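Local atomic coordinates of glycosyl hydrolase, family 31/fibronectin type III domain protein (Clostridium perfringens, PDB entry 4UAP), a protein that binds N-acetylgalactosamine as a family 32 carbohydrate-binding module of a family 31 glycoside hydrolase, and also holds a calcium ion. Residues A86-N97 with F123-H134. Residues are numbered along the deposited sequence; the frame is centred on the assembly and turned at random.
Sequences AMKKVKAVGYLN and FDKIVITALDSH
Ala86 O is gripped twice by His134: the backbone N lies 2.9 Å away, nearly in line with the carbonyl, and ring ND1 reaches Ala86 O at 3.2 Å from above the carbonyl plane. The ND1 bond limits rotation of the imidazole, and Lys88 CB sits over the centre of one face, 3.8 Å from the ring centroid, a CH-pi contact. From Lys91 to Gly94 the pairing is regular and antiparallel; Val127 N to Val93 O, 2.8 Å at 174°, is nearly straight. Classic bulges interrupt it towards both ends: Lys88 and Lys89 face Asp132, Leu131 and Asp132 face Lys89, and Asp124 and Lys125 face Tyr95. At the last, the Asp124 carboxylate receives Asn97 N on the syn side of OD2 (3.1 Å). One sheet face carries Val90 CG2, anti to its backbone N, against Ile128 CG2 at a tight 3.5 Å; Ala92 and Ile128 continue onto Phe70 of strand 64-74. On the other face Tyr95 lies alongside Lys125, and its CE1 edge meets Val127 CG2 at 3.8 Å. Strands 55-61 and 99-106 flank the pair, which lies inside a five-stranded antiparallel sheet, one layer of the beta-sandwich characteristic of CBM32 modules.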
loop_
_atom_site.group_PDB
_atom_site.type_symbol
_atom_site.label_atom_id
_atom_site.label_comp_id
_atom_site.label_asym_id
_atom_site.label_seq_id
_atom_site.Cartn_x
_atom_site.Cartn_y
_atom_site.Cartn_z
ATOM N N ALA A 86 0.398 -5.454 -10.203
ATOM C CA ALA A 86 -0.335 -5.228 -8.959
ATOM C C ALA A 86 0.071 -6.169 -7.814
ATOM O O ALA A 86 0.650 -7.242 -8.020
ATOM C CB ALA A 86 -1.840 -5.347 -9.212
ATOM N N MET A 87 -0.248 -5.737 -6.600
ATOM C CA MET A 87 -0.054 -6.534 -5.394
ATOM C C MET A 87 -0.857 -7.847 -5.467
ATOM O O MET A 87 -1.987 -7.873 -5.969
ATOM C CB MET A 87 -0.466 -5.711 -4.163
ATOM C CG MET A 87 0.171 -6.154 -2.831
ATOM S SD MET A 87 -0.149 -4.932 -1.521
ATOM C CE MET A 87 -1.932 -4.892 -1.525
ATOM N N LYS A 88 -0.261 -8.930 -4.977
ATOM C CA LYS A 88 -0.913 -10.236 -4.942
ATOM C C LYS A 88 -1.114 -10.709 -3.507
ATOM O O LYS A 88 -2.049 -11.451 -3.216
ATOM C CB LYS A 88 -0.088 -11.272 -5.705
ATOM C CG LYS A 88 -0.770 -12.639 -5.801
ATOM C CD LYS A 88 0.087 -13.663 -6.548
ATOM C CE LYS A 88 -0.703 -14.941 -6.807
ATOM N NZ LYS A 88 0.130 -16.007 -7.442
ATOM N N LYS A 89 -0.215 -10.284 -2.616
ATOM C CA LYS A 89 -0.221 -10.726 -1.225
ATOM C C LYS A 89 0.293 -9.630 -0.298
ATOM O O LYS A 89 1.285 -8.966 -0.585
ATOM C CB LYS A 89 0.630 -11.987 -1.064
ATOM C CG LYS A 89 0.598 -12.615 0.319
ATOM C CD LYS A 89 1.337 -13.951 0.254
ATOM C CE LYS A 89 1.670 -14.509 1.617
ATOM N NZ LYS A 89 2.400 -15.813 1.467
ATOM N N VAL A 90 -0.382 -9.459 0.827
ATOM C CA VAL A 90 -0.102 -8.341 1.709
ATOM C C VAL A 90 -0.313 -8.776 3.138
ATOM O O VAL A 90 -1.107 -9.676 3.414
ATOM C CB VAL A 90 -1.014 -7.128 1.382
ATOM C CG1 VAL A 90 -2.481 -7.447 1.684
ATOM C CG2 VAL A 90 -0.550 -5.853 2.107
ATOM N N LYS A 91 0.411 -8.147 4.050
ATOM C CA LYS A 91 0.114 -8.312 5.460
ATOM C C LYS A 91 0.092 -6.941 6.105
ATOM O O LYS A 91 0.568 -5.959 5.526
ATOM C CB LYS A 91 1.143 -9.221 6.148
ATOM C CG LYS A 91 2.564 -8.673 6.157
ATOM C CD LYS A 91 3.473 -9.498 7.074
ATOM C CE LYS A 91 4.854 -8.860 7.161
ATOM N NZ LYS A 91 5.826 -9.677 7.940
ATOM N N ALA A 92 -0.452 -6.866 7.310
ATOM C CA ALA A 92 -0.463 -5.597 8.012
ATOM C C ALA A 92 -0.422 -5.807 9.519
ATOM O O ALA A 92 -0.859 -6.840 10.036
ATOM C CB ALA A 92 -1.683 -4.780 7.617
ATOM N N VAL A 93 0.119 -4.809 10.203
ATOM C CA VAL A 93 0.255 -4.805 11.652
ATOM C C VAL A 93 -0.121 -3.420 12.145
ATOM O O VAL A 93 0.222 -2.421 11.505
ATOM C CB VAL A 93 1.691 -5.140 12.094
ATOM C CG1 VAL A 93 1.812 -5.079 13.610
ATOM C CG2 VAL A 93 2.100 -6.516 11.577
ATOM N N GLY A 94 -0.841 -3.354 13.261
ATOM C CA GLY A 94 -1.212 -2.077 13.835
ATOM C C GLY A 94 -0.543 -1.925 15.187
ATOM O O GLY A 94 -0.221 -2.921 15.839
ATOM N N TYR A 95 -0.328 -0.681 15.600
ATOM C CA TYR A 95 0.277 -0.392 16.899
ATOM C C TYR A 95 -0.547 0.636 17.662
ATOM O O TYR A 95 -1.122 1.559 17.086
ATOM C CB TYR A 95 1.715 0.119 16.743
ATOM C CG TYR A 95 2.654 -0.876 16.099
ATOM C CD1 TYR A 95 2.772 -0.956 14.718
ATOM C CD2 TYR A 95 3.412 -1.739 16.871
ATOM C CE1 TYR A 95 3.627 -1.873 14.127
ATOM C CE2 TYR A 95 4.265 -2.651 16.296
ATOM C CZ TYR A 95 4.377 -2.713 14.925
ATOM O OH TYR A 95 5.231 -3.628 14.355
ATOM N N LEU A 96 -0.593 0.464 18.974
ATOM C CA LEU A 96 -1.195 1.442 19.854
ATOM C C LEU A 96 -0.371 1.460 21.148
ATOM O O LEU A 96 -0.265 0.443 21.841
ATOM C CB LEU A 96 -2.668 1.114 20.123
ATOM C CG LEU A 96 -3.430 2.147 20.967
ATOM C CD1 LEU A 96 -3.464 3.513 20.289
ATOM C CD2 LEU A 96 -4.839 1.663 21.259
ATOM N N ASN A 97 0.249 2.602 21.426
ATOM C CA ASN A 97 1.111 2.762 22.596
ATOM C C ASN A 97 2.166 1.670 22.717
ATOM O O ASN A 97 2.401 1.150 23.804
ATOM C CB ASN A 97 0.264 2.795 23.865
ATOM C CG ASN A 97 -0.873 3.791 23.771
ATOM O OD1 ASN A 97 -2.017 3.483 24.110
ATOM N ND2 ASN A 97 -0.569 4.990 23.286
ATOM N N PHE A 123 -5.592 2.809 16.615
ATOM C CA PHE A 123 -4.170 2.679 16.294
ATOM C C PHE A 123 -3.526 4.038 16.173
ATOM O O PHE A 123 -4.176 4.979 15.731
ATOM C CB PHE A 123 -3.962 1.946 14.968
ATOM C CG PHE A 123 -4.581 0.598 14.910
ATOM C CD1 PHE A 123 -3.983 -0.474 15.543
ATOM C CD2 PHE A 123 -5.763 0.398 14.213
ATOM C CE1 PHE A 123 -4.560 -1.735 15.486
ATOM C CE2 PHE A 123 -6.336 -0.853 14.148
ATOM C CZ PHE A 123 -5.738 -1.920 14.781
ATOM N N ASP A 124 -2.246 4.139 16.514
ATOM C CA ASP A 124 -1.503 5.340 16.141
ATOM C C ASP A 124 -0.561 5.086 14.960
ATOM O O ASP A 124 -0.025 6.029 14.379
ATOM C CB ASP A 124 -0.718 5.888 17.322
ATOM C CG ASP A 124 -0.060 4.810 18.132
ATOM O OD1 ASP A 124 0.466 3.857 17.525
ATOM O OD2 ASP A 124 -0.066 4.915 19.385
ATOM N N LYS A 125 -0.370 3.815 14.614
ATOM C CA LYS A 125 0.502 3.433 13.497
ATOM C C LYS A 125 0.008 2.152 12.834
ATOM O O LYS A 125 -0.431 1.225 13.512
ATOM C CB LYS A 125 1.939 3.240 13.984
ATOM C CG LYS A 125 2.882 2.741 12.927
ATOM C CD LYS A 125 4.172 2.225 13.541
ATOM C CE LYS A 125 5.131 3.340 13.837
ATOM N NZ LYS A 125 6.397 2.772 14.402
ATOM N N ILE A 126 0.078 2.104 11.506
ATOM C CA ILE A 126 -0.251 0.887 10.781
ATOM C C ILE A 126 0.856 0.632 9.781
ATOM O O ILE A 126 1.276 1.535 9.050
ATOM C CB ILE A 126 -1.625 0.994 10.086
ATOM C CG1 ILE A 126 -2.735 0.915 11.143
ATOM C CG2 ILE A 126 -1.798 -0.115 9.052
ATOM C CD1 ILE A 126 -4.125 1.022 10.588
ATOM N N VAL A 127 1.370 -0.586 9.782
ATOM C CA VAL A 127 2.441 -0.928 8.865
ATOM C C VAL A 127 1.918 -1.965 7.905
ATOM O O VAL A 127 1.467 -3.028 8.327
ATOM C CB VAL A 127 3.682 -1.465 9.587
ATOM C CG1 VAL A 127 4.777 -1.789 8.564
ATOM C CG2 VAL A 127 4.179 -0.449 10.630
ATOM N N ILE A 128 1.946 -1.625 6.623
ATOM C CA ILE A 128 1.436 -2.498 5.561
ATOM C C ILE A 128 2.594 -3.013 4.735
ATOM O O ILE A 128 3.386 -2.231 4.222
ATOM C CB ILE A 128 0.451 -1.760 4.642
ATOM C CG1 ILE A 128 -0.717 -1.208 5.468
ATOM C CG2 ILE A 128 -0.038 -2.696 3.504
ATOM C CD1 ILE A 128 -1.636 -0.289 4.716
ATOM N N THR A 129 2.706 -4.326 4.604
ATOM C CA THR A 129 3.818 -4.885 3.861
ATOM C C THR A 129 3.329 -5.653 2.643
ATOM O O THR A 129 2.619 -6.648 2.775
ATOM C CB THR A 129 4.676 -5.816 4.738
ATOM O OG1 THR A 129 5.041 -5.126 5.939
ATOM C CG2 THR A 129 5.942 -6.200 3.996
ATOM N N ALA A 130 3.702 -5.167 1.463
ATOM C CA ALA A 130 3.491 -5.905 0.224
ATOM C C ALA A 130 4.479 -7.077 0.161
ATOM O O ALA A 130 5.690 -6.879 0.231
ATOM C CB ALA A 130 3.655 -4.980 -0.977
ATOM N N LEU A 131 3.949 -8.292 0.045
ATOM C CA LEU A 131 4.765 -9.502 0.115
ATOM C C LEU A 131 5.017 -10.089 -1.262
ATOM O O LEU A 131 6.061 -10.684 -1.507
ATOM C CB LEU A 131 4.094 -10.560 0.996
ATOM C CG LEU A 131 3.786 -10.128 2.423
ATOM C CD1 LEU A 131 2.947 -11.198 3.114
ATOM C CD2 LEU A 131 5.091 -9.881 3.162
ATOM N N ASP A 132 4.044 -9.937 -2.155
ATOM C CA ASP A 132 4.162 -10.472 -3.501
ATOM C C ASP A 132 3.374 -9.614 -4.484
ATOM O O ASP A 132 2.412 -8.935 -4.102
ATOM C CB ASP A 132 3.659 -11.917 -3.541
ATOM C CG ASP A 132 4.179 -12.684 -4.736
ATOM O OD1 ASP A 132 5.195 -12.250 -5.326
ATOM O OD2 ASP A 132 3.577 -13.730 -5.083
ATOM N N SER A 133 3.800 -9.629 -5.741
ATOM C CA SER A 133 3.027 -9.032 -6.826
ATOM C C SER A 133 2.642 -10.131 -7.822
ATOM O O SER A 133 3.023 -11.285 -7.653
ATOM C CB SER A 133 3.821 -7.940 -7.533
ATOM O OG SER A 133 4.803 -8.520 -8.377
ATOM N N HIS A 134 1.891 -9.774 -8.856
ATOM C CA HIS A 134 1.515 -10.743 -9.881
ATOM C C HIS A 134 2.595 -10.975 -10.921
ATOM O O HIS A 134 2.370 -11.692 -11.893
ATOM C CB HIS A 134 0.227 -10.304 -10.575
ATOM C CG HIS A 134 -0.988 -10.495 -9.728
ATOM N ND1 HIS A 134 -1.465 -9.516 -8.884
ATOM C CD2 HIS A 134 -1.790 -11.573 -9.550
ATOM C CE1 HIS A 134 -2.525 -9.973 -8.239
ATOM N NE2 HIS A 134 -2.743 -11.217 -8.627
#